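Local coordinates for cellulose-binding protein (Saccharophagus degradans, PDB 2X32), which binds an octaprenyl diphosphate in its hydrophobic pocket, probably carries polyisoprenoid lipids, and is implicated in plant cell wall breakdown, at residues Thr129-Ala143 and Thr166-Pro179. Sequence-based numbering, arbitrary orientation.
With OTP ((2E,6E,10E,14E,18E,22E,26E)-3,7,11,15,19,23,27,31-octamethyldotriaconta-2,6,10,14,18,22,26,30-octaenyl trihydrogen diphosphate), chain C; IMD (imidazole), chain D.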
loop_
_atom_site.group_PDB
_atom_site.type_symbol
_atom_site.label_atom_id
_atom_site.label_comp_id
_atom_site.label_asym_id
_atom_site.label_seq_id
_atom_site.Cartn_x
_atom_site.Cartn_y
_atom_site.Cartn_z
ATOM N N THR A 129 15.732 -9.467 14.999
ATOM C CA THR A 129 15.835 -9.270 13.566
ATOM C C THR A 129 14.549 -8.822 12.873
ATOM O O THR A 129 14.601 -8.446 11.703
ATOM C CB THR A 129 16.256 -10.560 12.873
ATOM O OG1 THR A 129 15.339 -11.574 13.254
ATOM C CG2 THR A 129 17.646 -10.992 13.336
ATOM N N ARG A 130 13.413 -8.804 13.554
ATOM C CA ARG A 130 12.132 -8.616 12.854
ATOM C C ARG A 130 11.383 -7.429 13.388
ATOM O O ARG A 130 11.332 -7.248 14.593
ATOM C CB ARG A 130 11.261 -9.868 13.004
ATOM C CG ARG A 130 10.022 -9.914 12.176
ATOM C CD ARG A 130 9.287 -11.254 12.433
ATOM N NE ARG A 130 8.099 -11.468 11.635
ATOM C CZ ARG A 130 8.090 -11.895 10.382
ATOM N NH1 ARG A 130 9.190 -12.073 9.671
ATOM N NH2 ARG A 130 6.949 -12.111 9.794
ATOM N N ILE A 131 10.842 -6.620 12.476
ATOM C CA ILE A 131 10.020 -5.501 12.846
ATOM C C ILE A 131 8.703 -5.553 12.078
ATOM O O ILE A 131 8.604 -6.169 11.008
ATOM C CB ILE A 131 10.767 -4.151 12.616
ATOM C CG1 ILE A 131 10.939 -3.923 11.129
ATOM C CG2 ILE A 131 12.081 -4.061 13.432
ATOM C CD1 ILE A 131 11.586 -2.575 10.784
ATOM N N MET A 132 7.687 -4.934 12.659
ATOM C CA MET A 132 6.347 -4.825 12.101
ATOM C C MET A 132 6.005 -3.338 11.907
ATOM O O MET A 132 6.121 -2.534 12.870
ATOM C CB MET A 132 5.328 -5.518 13.013
ATOM C CG MET A 132 3.907 -5.455 12.474
ATOM S SD MET A 132 2.706 -6.256 13.583
ATOM C CE MET A 132 2.974 -5.416 15.128
ATOM N N VAL A 133 5.579 -2.999 10.695
ATOM C CA VAL A 133 5.251 -1.626 10.333
ATOM C C VAL A 133 3.840 -1.551 9.814
ATOM O O VAL A 133 3.451 -2.288 8.919
ATOM C CB VAL A 133 6.224 -1.055 9.257
ATOM C CG1 VAL A 133 5.968 0.428 9.000
ATOM C CG2 VAL A 133 7.685 -1.279 9.703
ATOM N N GLN A 134 3.074 -0.640 10.383
ATOM C CA GLN A 134 1.692 -0.511 9.941
ATOM C C GLN A 134 1.223 0.932 10.009
ATOM O O GLN A 134 1.814 1.768 10.696
ATOM C CB GLN A 134 0.832 -1.496 10.745
ATOM C CG GLN A 134 0.768 -1.169 12.263
ATOM C CD GLN A 134 0.078 -2.225 13.039
ATOM O OE1 GLN A 134 -1.043 -2.641 12.695
ATOM N NE2 GLN A 134 0.748 -2.709 14.085
ATOM N N ASN A 135 0.186 1.243 9.261
ATOM C CA ASN A 135 -0.390 2.590 9.363
ATOM C C ASN A 135 -0.994 2.772 10.741
ATOM O O ASN A 135 -1.815 1.944 11.218
ATOM C CB ASN A 135 -1.424 2.872 8.267
ATOM C CG ASN A 135 -2.536 1.820 8.196
ATOM O OD1 ASN A 135 -2.255 0.628 7.962
ATOM N ND2 ASN A 135 -3.791 2.258 8.308
ATOM N N GLN A 136 -0.611 3.858 11.401
ATOM C CA GLN A 136 -1.087 4.098 12.753
ATOM C C GLN A 136 -2.513 4.472 12.766
ATOM O O GLN A 136 -3.216 4.193 13.735
ATOM C CB GLN A 136 -0.240 5.183 13.415
ATOM C CG GLN A 136 -0.785 5.626 14.806
ATOM C CD GLN A 136 -0.769 4.556 15.877
ATOM O OE1 GLN A 136 -0.075 3.546 15.756
ATOM N NE2 GLN A 136 -1.562 4.756 16.932
ATOM N N SER A 137 -3.000 5.098 11.717
ATOM C CA SER A 137 -4.413 5.456 11.703
ATOM C C SER A 137 -5.001 5.142 10.367
ATOM O O SER A 137 -4.274 4.942 9.378
ATOM C CB SER A 137 -4.577 6.911 12.035
ATOM O OG SER A 137 -3.875 7.683 11.089
ATOM N N PRO A 138 -6.345 5.134 10.305
ATOM C CA PRO A 138 -6.929 4.993 9.006
ATOM C C PRO A 138 -6.320 6.005 7.972
ATOM O O PRO A 138 -6.076 7.158 8.290
ATOM C CB PRO A 138 -8.412 5.214 9.258
ATOM C CG PRO A 138 -8.615 4.708 10.713
ATOM C CD PRO A 138 -7.356 5.220 11.386
ATOM N N LEU A 139 -6.012 5.500 6.794
ATOM C CA LEU A 139 -5.208 6.159 5.754
ATOM C C LEU A 139 -6.085 6.197 4.510
ATOM O O LEU A 139 -6.496 5.144 4.033
ATOM C CB LEU A 139 -3.944 5.349 5.476
ATOM C CG LEU A 139 -3.018 5.834 4.330
ATOM C CD1 LEU A 139 -2.641 7.334 4.474
ATOM C CD2 LEU A 139 -1.741 4.942 4.286
ATOM N N LEU A 140 -6.421 7.383 4.005
ATOM C CA LEU A 140 -7.335 7.503 2.880
ATOM C C LEU A 140 -6.571 7.992 1.676
ATOM O O LEU A 140 -5.785 8.962 1.786
ATOM C CB LEU A 140 -8.428 8.515 3.228
ATOM C CG LEU A 140 -9.251 8.242 4.491
ATOM C CD1 LEU A 140 -10.010 9.518 4.893
ATOM C CD2 LEU A 140 -10.174 6.989 4.286
ATOM N N ILE A 141 -6.790 7.360 0.534
ATOM C CA ILE A 141 -6.227 7.772 -0.748
ATOM C C ILE A 141 -7.368 8.324 -1.595
ATOM O O ILE A 141 -8.483 7.746 -1.632
ATOM C CB ILE A 141 -5.665 6.538 -1.545
ATOM C CG1 ILE A 141 -4.415 5.987 -0.872
ATOM C CG2 ILE A 141 -5.421 6.905 -3.028
ATOM C CD1 ILE A 141 -3.258 7.021 -0.892
ATOM N N LYS A 142 -7.112 9.429 -2.278
ATOM C CA LYS A 142 -8.087 10.014 -3.186
ATOM C C LYS A 142 -7.719 9.650 -4.619
ATOM O O LYS A 142 -6.594 9.899 -5.055
ATOM C CB LYS A 142 -8.101 11.553 -3.007
ATOM C CG LYS A 142 -8.659 11.968 -1.647
ATOM C CD LYS A 142 -8.970 13.427 -1.497
ATOM C CE LYS A 142 -9.740 13.684 -0.148
ATOM N NZ LYS A 142 -10.771 12.583 0.127
ATOM N N ALA A 143 -8.633 9.002 -5.330
ATOM C CA ALA A 143 -8.312 8.567 -6.696
ATOM C C ALA A 143 -7.829 9.690 -7.609
ATOM O O ALA A 143 -6.965 9.468 -8.448
ATOM C CB ALA A 143 -9.537 7.887 -7.311
ATOM N N THR A 166 -14.753 7.845 -4.730
ATOM C CA THR A 166 -13.375 8.055 -5.193
ATOM C C THR A 166 -12.358 8.144 -4.073
ATOM O O THR A 166 -11.195 8.373 -4.313
ATOM C CB THR A 166 -13.291 9.296 -6.053
ATOM O OG1 THR A 166 -13.828 10.390 -5.337
ATOM C CG2 THR A 166 -14.123 9.100 -7.328
ATOM N N THR A 167 -12.793 7.955 -2.832
ATOM C CA THR A 167 -11.882 7.903 -1.701
ATOM C C THR A 167 -11.764 6.448 -1.236
ATOM O O THR A 167 -12.766 5.716 -1.082
ATOM C CB THR A 167 -12.396 8.769 -0.545
ATOM O OG1 THR A 167 -12.542 10.125 -0.994
ATOM C CG2 THR A 167 -11.432 8.753 0.623
ATOM N N VAL A 168 -10.530 6.017 -1.009
ATOM C CA VAL A 168 -10.221 4.633 -0.729
ATOM C C VAL A 168 -9.339 4.481 0.531
ATOM O O VAL A 168 -8.157 4.837 0.530
ATOM C CB VAL A 168 -9.531 4.040 -1.984
ATOM C CG1 VAL A 168 -9.084 2.604 -1.787
ATOM C CG2 VAL A 168 -10.496 4.100 -3.175
ATOM N N PRO A 169 -9.898 3.928 1.641
ATOM C CA PRO A 169 -9.051 3.582 2.791
ATOM C C PRO A 169 -8.052 2.489 2.460
ATOM O O PRO A 169 -8.411 1.500 1.817
ATOM C CB PRO A 169 -10.067 3.007 3.823
ATOM C CG PRO A 169 -11.375 3.593 3.373
ATOM C CD PRO A 169 -11.325 3.667 1.930
ATOM N N VAL A 170 -6.820 2.649 2.910
ATOM C CA VAL A 170 -5.759 1.646 2.714
ATOM C C VAL A 170 -5.215 1.258 4.079
ATOM O O VAL A 170 -5.008 2.126 4.910
ATOM C CB VAL A 170 -4.633 2.220 1.847
ATOM C CG1 VAL A 170 -3.427 1.219 1.760
ATOM C CG2 VAL A 170 -5.148 2.537 0.495
ATOM N N ASP A 171 -5.026 -0.046 4.332
ATOM C CA ASP A 171 -4.418 -0.579 5.541
ATOM C C ASP A 171 -3.351 -1.562 5.206
ATOM O O ASP A 171 -3.450 -2.279 4.213
ATOM C CB ASP A 171 -5.449 -1.290 6.376
ATOM C CG ASP A 171 -6.398 -0.349 6.994
ATOM O OD1 ASP A 171 -6.021 0.420 7.892
ATOM O OD2 ASP A 171 -7.588 -0.429 6.604
ATOM N N PHE A 172 -2.291 -1.602 5.999
ATOM C CA PHE A 172 -1.216 -2.554 5.741
ATOM C C PHE A 172 -0.565 -2.984 7.017
ATOM O O PHE A 172 -0.515 -2.227 7.997
ATOM C CB PHE A 172 -0.185 -2.019 4.739
ATOM C CG PHE A 172 0.388 -0.643 5.073
ATOM C CD1 PHE A 172 1.445 -0.490 5.988
ATOM C CD2 PHE A 172 -0.147 0.500 4.510
ATOM C CE1 PHE A 172 1.924 0.755 6.302
ATOM C CE2 PHE A 172 0.352 1.738 4.855
ATOM C CZ PHE A 172 1.395 1.837 5.723
ATOM N N VAL A 173 -0.057 -4.194 7.026
ATOM C CA VAL A 173 0.854 -4.708 8.079
ATOM C C VAL A 173 2.030 -5.319 7.324
ATOM O O VAL A 173 1.877 -6.299 6.576
ATOM C CB VAL A 173 0.191 -5.718 8.982
ATOM C CG1 VAL A 173 1.212 -6.231 10.030
ATOM C CG2 VAL A 173 -1.080 -5.095 9.662
ATOM N N LEU A 174 3.208 -4.736 7.512
ATOM C CA LEU A 174 4.422 -5.129 6.802
ATOM C C LEU A 174 5.406 -5.706 7.804
ATOM O O LEU A 174 5.596 -5.114 8.890
ATOM C CB LEU A 174 5.045 -3.931 6.123
ATOM C CG LEU A 174 4.111 -3.178 5.187
ATOM C CD1 LEU A 174 4.800 -1.943 4.668
ATOM C CD2 LEU A 174 3.525 -3.989 4.017
ATOM N N PHE A 175 6.025 -6.824 7.467
ATOM C CA PHE A 175 7.050 -7.401 8.322
ATOM C C PHE A 175 8.355 -7.334 7.611
ATOM O O PHE A 175 8.453 -7.751 6.443
ATOM C CB PHE A 175 6.678 -8.855 8.614
ATOM C CG PHE A 175 5.433 -8.994 9.439
ATOM C CD1 PHE A 175 5.483 -8.984 10.839
ATOM C CD2 PHE A 175 4.188 -9.116 8.841
ATOM C CE1 PHE A 175 4.320 -9.070 11.601
ATOM C CE2 PHE A 175 3.030 -9.212 9.622
ATOM C CZ PHE A 175 3.097 -9.176 10.967
ATOM N N TYR A 176 9.352 -6.726 8.253
ATOM C CA TYR A 176 10.686 -6.605 7.683
ATOM C C TYR A 176 11.669 -7.356 8.574
ATOM O O TYR A 176 11.571 -7.318 9.807
ATOM C CB TYR A 176 11.101 -5.111 7.545
ATOM C CG TYR A 176 10.446 -4.341 6.456
ATOM C CD1 TYR A 176 10.945 -4.319 5.185
ATOM C CD2 TYR A 176 9.284 -3.616 6.684
ATOM C CE1 TYR A 176 10.363 -3.573 4.159
ATOM C CE2 TYR A 176 8.683 -2.904 5.675
ATOM C CZ TYR A 176 9.211 -2.893 4.404
ATOM O OH TYR A 176 8.639 -2.180 3.372
ATOM N N GLU A 177 12.640 -8.032 7.964
ATOM C CA GLU A 177 13.560 -8.906 8.649
ATOM C C GLU A 177 14.977 -8.627 8.209
ATOM O O GLU A 177 15.215 -8.575 7.028
ATOM C CB GLU A 177 13.256 -10.322 8.184
ATOM C CG GLU A 177 12.168 -10.890 8.863
ATOM C CD GLU A 177 12.586 -11.771 10.051
ATOM O OE1 GLU A 177 13.744 -11.734 10.532
ATOM O OE2 GLU A 177 11.711 -12.432 10.523
ATOM N N ALA A 178 15.819 -8.359 9.210
ATOM C CA ALA A 178 17.260 -8.151 9.058
ATOM C C ALA A 178 18.026 -9.461 8.963
ATOM O O ALA A 178 17.588 -10.470 9.485
ATOM C CB ALA A 178 17.775 -7.340 10.230
ATOM N N PRO A 179 19.186 -9.446 8.286
ATOM C CA PRO A 179 20.172 -10.545 8.252
ATOM C C PRO A 179 20.827 -10.842 9.601
ATOM O O PRO A 179 20.233 -11.496 10.457
ATOM C CB PRO A 179 21.253 -10.006 7.317
ATOM C CG PRO A 179 20.600 -9.025 6.462
ATOM C CD PRO A 179 19.480 -8.411 7.280
HETATM O O7 OTP C . -22.236 -3.887 -8.160
HETATM P P2 OTP C . -21.693 -4.785 -9.240
HETATM O O5 OTP C . -22.509 -4.728 -10.520
HETATM O O6 OTP C . -21.349 -6.177 -8.782
HETATM O O4 OTP C . -20.277 -4.056 -9.670
HETATM P P1 OTP C . -18.781 -4.608 -9.412
HETATM O O2 OTP C . -18.487 -4.293 -7.958
HETATM O O3 OTP C . -18.480 -5.954 -10.039
HETATM O O1 OTP C . -17.761 -3.583 -10.140
HETATM C C40 OTP C . -17.632 -2.264 -9.570
HETATM C C39 OTP C . -16.188 -2.012 -9.119
HETATM C C37 OTP C . -15.874 -1.498 -7.945
HETATM C C38 OTP C . -16.840 -1.110 -6.818
HETATM C C36 OTP C . -14.407 -1.236 -7.615
HETATM C C35 OTP C . -14.014 0.218 -7.613
HETATM C C34 OTP C . -12.547 0.392 -7.172
HETATM C C32 OTP C . -12.064 1.417 -6.460
HETATM C C33 OTP C . -12.940 2.490 -5.909
HETATM C C31 OTP C . -10.582 1.361 -6.063
HETATM C C30 OTP C . -9.699 2.518 -6.455
HETATM C C29 OTP C . -8.286 2.373 -5.901
HETATM C C27 OTP C . -7.540 3.384 -5.470
HETATM C C28 OTP C . -7.926 4.858 -5.568
HETATM C C26 OTP C . -6.213 3.140 -4.785
HETATM C C25 OTP C . -5.821 1.698 -4.548
HETATM C C24 OTP C . -4.713 1.502 -3.499
HETATM C C22 OTP C . -3.426 1.274 -3.748
HETATM C C23 OTP C . -2.823 1.022 -5.107
HETATM C C21 OTP C . -2.490 1.190 -2.577
HETATM C C20 OTP C . -1.510 2.390 -2.486
HETATM C C19 OTP C . -0.514 2.286 -1.330
HETATM C C17 OTP C . -0.561 2.966 -0.185
HETATM C C18 OTP C . -1.480 4.092 0.134
HETATM C C16 OTP C . 0.411 2.586 0.922
HETATM C C15 OTP C . 1.315 3.718 1.319
HETATM C C14 OTP C . 2.483 3.234 2.141
HETATM C C12 OTP C . 3.055 3.923 3.159
HETATM C C13 OTP C . 2.514 5.271 3.630
HETATM C C11 OTP C . 4.243 3.409 3.905
HETATM C C10 OTP C . 4.685 2.026 3.635
HETATM C C9 OTP C . 5.727 1.449 4.594
HETATM C C7 OTP C . 7.036 1.271 4.347
HETATM C C8 OTP C . 7.729 1.488 3.017
HETATM C C6 OTP C . 7.901 0.763 5.476
HETATM C C5 OTP C . 8.654 1.850 6.219
HETATM C C4 OTP C . 9.579 1.305 7.267
HETATM C C2 OTP C . 9.792 1.907 8.442
HETATM C C3 OTP C . 9.219 3.186 8.946
HETATM C C1 OTP C . 10.768 1.264 9.387
HETATM N N1 IMD D . -4.588 -2.620 9.868
HETATM C C2 IMD D . -3.730 -3.044 10.843
HETATM N N3 IMD D . -2.949 -1.984 11.193
HETATM C C4 IMD D . -3.278 -0.887 10.466
HETATM C C5 IMD D . -4.311 -1.299 9.624
HETATM O O HOH W 1 -7.108 3.010 6.475
#
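Strand 130-142 pairs antiparallel with strand 167-177 in the curled sheet of this YceI-like domain, whose inner face holds the octaprenyl chain. Backbone bonds run in two blocks, one from Ala-178 N with Thr-129 O through Ile-131 with Tyr-176 (N to O 2.9 Å) to Val-133 with Leu-174, the other from Leu-139 O with Val-170 N to Ala-143 N with Thr-166 O. Between the blocks the chain loops away from its partner at residues 136-138, and Asn-135 fills the break with its amide: OD1 accepts Phe-172 N at 3.0 Å, while ND2 gives a nearly straight bond to Asp-171 OD1 (2.9 Å) and another to Ser-137 O. Chi1 of 54° sets that amide between its own backbone N and carbonyl carbon, with OD1 over the centre of the Phe-172 ring. A water sits between Leu-139 N and Val-170 O. On the inner face, branched and aromatic side chains suit a greasy ligand: Ile-141 CD1 and Val-170 CG1 meet a methyl branch of the lipid, and Leu-174 CD1 comes within 3.5 Å of its C9. The outer face mixes charge with hydrophobic cover. Extended Arg-130 reaches Glu-177 OE2 through NH1 (2.7 Å), its guanidinium lying 18° from the Phe-175 ring plane with NH2 3.5 Å from Phe-175 CG, and Met-132 SD sits obliquely 4.7 Å from that ring's centroid. Arg-130 also bridges to Asp-12 on strand 7-24. With an alanine here, both carboxylates would probably lose this countercharge and Phe-175 some cover. Strand 7-24 flanks strand 167-177, whereas strand 115-125 borders strand 130-142 on its other edge.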